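Local coordinates for ABC transporter, solute-binding protein (Staphylococcus aureus, PDB 6LKK) that binds glucose 6-phosphate as an extracellular solute-binding protein and takes part in two-component signal transduction, at residues 241-246 with 254-259. Numbering follows the deposited sequence.
Sequences SVQQRL and SIRKDV
The buried amide of Q243 carries most of the polar grip on S254 and I255. Its OE1 accepts twice: from S254 OG at 2.7 Å, in the carbonyl plane on a lone pair, and from I255 N at 3.1 Å, tilted 27° from that plane. The other end of the amide is held as well, NE2 bonding to the carbonyls of L237 and F95, so the group cannot easily rotate about its axis. Glutamine suits the place because one flat end group both gives and accepts, and a bend at chi2 (-91°) turns it toward the loop. S254 relays the grip: while OG donates to Q243, it accepts from R256 N at 3.0 Å, closing an ST turn that a hydroxyl two residues back can make.

Q244 lies farther round the helix. Its OE1 accepts from S260 N and also takes a water that donates to D258 O, tying the helix to the chain at D258 and S260.

Apolar packing fills in between. V259 is short and branched: CG2 faces Q243 CB at 3.9 Å, while CG1 lies against the Q244 side chain, which slides past it in the opposite direction. The aliphatic part of R256 does similar work, its CD resting 3.8 Å from Q243 CG.

Beyond that chain, the R256 guanidinium grips D258 side-on, NE to OD1 and NH2 to OD2, each oxygen offering its syn lone pair; NH1 turns to the carbonyl of T238. The bridge links two residues of the same loop, two apart.

The side chain of I255 lies about 8 Å from that of D216, a residue of the glucose 6-phosphate site. With the ST turn at S254, helix 240-250 packs on the chain that leaves strand 253-254, in a lobe of the periplasmic-binding-protein fold.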
ATOM      1  N   SER A 241     -13.934 -15.856   3.414  1.00 18.42           N
ATOM      2  CA  SER A 241     -14.942 -15.100   4.154  1.00 17.50           C
ATOM      3  C   SER A 241     -14.377 -13.779   4.660  1.00 18.57           C
ATOM      4  O   SER A 241     -15.069 -12.756   4.638  1.00 17.82           O
ATOM      5  CB  SER A 241     -15.495 -15.934   5.311  1.00 23.08           C
ATOM      6  OG  SER A 241     -14.499 -16.213   6.277  1.00 27.84           O
ATOM      7  N   VAL A 242     -13.120 -13.773   5.101  1.00 18.19           N
ATOM      8  CA  VAL A 242     -12.522 -12.540   5.600  1.00 18.82           C
ATOM      9  C   VAL A 242     -12.234 -11.581   4.451  1.00 18.84           C
ATOM     10  O   VAL A 242     -12.492 -10.376   4.551  1.00 17.28           O
ATOM     11  CB  VAL A 242     -11.254 -12.860   6.414  1.00 17.33           C
ATOM     12  CG1 VAL A 242     -10.507 -11.590   6.789  1.00 17.19           C
ATOM     13  CG2 VAL A 242     -11.627 -13.646   7.661  1.00 17.86           C
ATOM     14  N   GLN A 243     -11.697 -12.096   3.342  1.00 14.81           N
ATOM     15  CA  GLN A 243     -11.481 -11.254   2.168  1.00 15.57           C
ATOM     16  C   GLN A 243     -12.797 -10.663   1.677  1.00 16.37           C
ATOM     17  O   GLN A 243     -12.855  -9.492   1.285  1.00 16.12           O
ATOM     18  CB  GLN A 243     -10.809 -12.068   1.063  1.00 15.43           C
ATOM     19  CG  GLN A 243      -9.363 -12.450   1.357  1.00 14.75           C
ATOM     20  CD  GLN A 243      -8.363 -11.429   0.850  1.00 16.24           C
ATOM     21  OE1 GLN A 243      -8.482 -10.925  -0.267  1.00 15.72           O
ATOM     22  NE2 GLN A 243      -7.363 -11.123   1.671  1.00 14.86           N
ATOM     23  N   GLN A 244     -13.865 -11.463   1.697  1.00 17.52           N
ATOM     24  CA  GLN A 244     -15.180 -10.976   1.290  1.00 17.67           C
ATOM     25  C   GLN A 244     -15.655  -9.857   2.209  1.00 17.23           C
ATOM     26  O   GLN A 244     -16.268  -8.883   1.749  1.00 15.58           O
ATOM     27  CB  GLN A 244     -16.172 -12.139   1.285  1.00 18.11           C
ATOM     28  CG  GLN A 244     -17.582 -11.786   0.843  1.00 16.50           C
ATOM     29  CD  GLN A 244     -17.691 -11.521  -0.649  1.00 17.17           C
ATOM     30  OE1 GLN A 244     -16.955 -12.090  -1.451  1.00 17.92           O
ATOM     31  NE2 GLN A 244     -18.620 -10.654  -1.027  1.00 17.25           N
ATOM     32  N   ARG A 245     -15.377  -9.974   3.511  1.00 16.90           N
ATOM     33  CA  ARG A 245     -15.748  -8.920   4.451  1.00 18.99           C
ATOM     34  C   ARG A 245     -14.998  -7.628   4.153  1.00 19.21           C
ATOM     35  O   ARG A 245     -15.572  -6.536   4.240  1.00 18.00           O
ATOM     36  CB  ARG A 245     -15.471  -9.371   5.885  1.00 20.28           C
ATOM     37  CG  ARG A 245     -16.541 -10.261   6.499  1.00 23.64           C
ATOM     38  CD  ARG A 245     -16.143 -10.666   7.909  1.00 38.12           C
ATOM     39  NE  ARG A 245     -15.944 -12.109   8.026  1.00 46.13           N
ATOM     40  CZ  ARG A 245     -15.138 -12.693   8.910  1.00 44.44           C
ATOM     41  NH1 ARG A 245     -14.427 -11.967   9.764  1.00 41.42           N
ATOM     42  NH2 ARG A 245     -15.036 -14.015   8.931  1.00 45.88           N
ATOM     43  N   LEU A 246     -13.710  -7.727   3.815  1.00 17.49           N
ATOM     44  CA  LEU A 246     -12.937  -6.531   3.499  1.00 17.02           C
ATOM     45  C   LEU A 246     -13.446  -5.869   2.225  1.00 17.62           C
ATOM     46  O   LEU A 246     -13.502  -4.637   2.137  1.00 17.72           O
ATOM     47  CB  LEU A 246     -11.456  -6.885   3.370  1.00 17.17           C
ATOM     48  CG  LEU A 246     -10.760  -7.297   4.669  1.00 18.42           C
ATOM     49  CD1 LEU A 246      -9.379  -7.867   4.390  1.00 20.85           C
ATOM     50  CD2 LEU A 246     -10.662  -6.105   5.614  1.00 26.47           C
ATOM     51  N   SER A 254      -9.851  -7.879  -3.387  1.00 15.74           N
ATOM     52  CA  SER A 254      -9.399  -9.154  -2.855  1.00 14.93           C
ATOM     53  C   SER A 254      -8.337  -9.784  -3.746  1.00 16.65           C
ATOM     54  O   SER A 254      -8.326  -9.610  -4.969  1.00 16.36           O
ATOM     55  CB  SER A 254     -10.580 -10.112  -2.711  1.00 17.38           C
ATOM     56  OG  SER A 254     -10.148 -11.411  -2.327  1.00 17.07           O
ATOM     57  N   ILE A 255      -7.440 -10.541  -3.111  1.00 14.58           N
ATOM     58  CA  ILE A 255      -6.460 -11.341  -3.840  1.00 14.56           C
ATOM     59  C   ILE A 255      -7.043 -12.647  -4.357  1.00 19.05           C
ATOM     60  O   ILE A 255      -6.386 -13.331  -5.149  1.00 17.06           O
ATOM     61  CB  ILE A 255      -5.251 -11.613  -2.924  1.00 16.14           C
ATOM     62  CG1 ILE A 255      -4.069 -12.210  -3.700  1.00 17.26           C
ATOM     63  CG2 ILE A 255      -5.642 -12.531  -1.765  1.00 17.22           C
ATOM     64  CD1 ILE A 255      -3.500 -11.299  -4.769  1.00 19.75           C
ATOM     65  N   ARG A 256      -8.260 -13.002  -3.952  1.00 16.99           N
ATOM     66  CA  ARG A 256      -8.826 -14.312  -4.242  1.00 16.86           C
ATOM     67  C   ARG A 256      -9.743 -14.276  -5.460  1.00 16.56           C
ATOM     68  O   ARG A 256     -10.411 -13.275  -5.735  1.00 19.64           O
ATOM     69  CB  ARG A 256      -9.608 -14.838  -3.037  1.00 18.06           C
ATOM     70  CG  ARG A 256      -8.755 -15.125  -1.813  1.00 15.67           C
ATOM     71  CD  ARG A 256      -9.617 -15.655  -0.674  1.00 18.01           C
ATOM     72  NE  ARG A 256     -10.231 -16.945  -0.988  1.00 17.43           N
ATOM     73  CZ  ARG A 256      -9.828 -18.127  -0.524  1.00 19.91           C
ATOM     74  NH1 ARG A 256      -8.793 -18.228   0.301  1.00 20.13           N
ATOM     75  NH2 ARG A 256     -10.473 -19.222  -0.887  1.00 21.20           N
ATOM     76  N   LYS A 257      -9.782 -15.405  -6.175  1.00 19.53           N
ATOM     77  CA  LYS A 257     -10.683 -15.559  -7.315  1.00 19.08           C
ATOM     78  C   LYS A 257     -12.138 -15.673  -6.883  1.00 19.22           C
ATOM     79  O   LYS A 257     -13.036 -15.261  -7.626  1.00 24.89           O
ATOM     80  CB  LYS A 257     -10.306 -16.804  -8.121  1.00 18.79           C
ATOM     81  CG  LYS A 257      -8.926 -16.797  -8.748  1.00 22.42           C
ATOM     82  CD  LYS A 257      -8.511 -18.221  -9.101  1.00 29.44           C
ATOM     83  CE  LYS A 257      -7.857 -18.316 -10.466  1.00 41.46           C
ATOM     84  NZ  LYS A 257      -7.433 -19.716 -10.757  1.00 47.64           N
ATOM     85  N   ASP A 258     -12.395 -16.247  -5.706  1.00 17.05           N
ATOM     86  CA  ASP A 258     -13.747 -16.583  -5.273  1.00 18.59           C
ATOM     87  C   ASP A 258     -14.347 -15.518  -4.362  1.00 19.55           C
ATOM     88  O   ASP A 258     -15.180 -15.829  -3.504  1.00 20.72           O
ATOM     89  CB  ASP A 258     -13.759 -17.945  -4.576  1.00 19.50           C
ATOM     90  CG  ASP A 258     -12.804 -18.016  -3.399  1.00 23.74           C
ATOM     91  OD1 ASP A 258     -12.122 -17.011  -3.118  1.00 20.66           O
ATOM     92  OD2 ASP A 258     -12.729 -19.085  -2.756  1.00 24.71           O
ATOM     93  N   VAL A 259     -13.948 -14.263  -4.545  1.00 18.93           N
ATOM     94  CA  VAL A 259     -14.435 -13.152  -3.739  1.00 17.37           C
ATOM     95  C   VAL A 259     -14.951 -12.064  -4.670  1.00 18.07           C
ATOM     96  O   VAL A 259     -14.368 -11.812  -5.732  1.00 17.89           O
ATOM     97  CB  VAL A 259     -13.334 -12.606  -2.806  1.00 18.41           C
ATOM     98  CG1 VAL A 259     -13.773 -11.308  -2.134  1.00 17.01           C
ATOM     99  CG2 VAL A 259     -12.976 -13.650  -1.761  1.00 19.03           C
TER
HETATM  100  O   HOH W   1     -16.711 -14.859  -1.369  1.00 22.15           O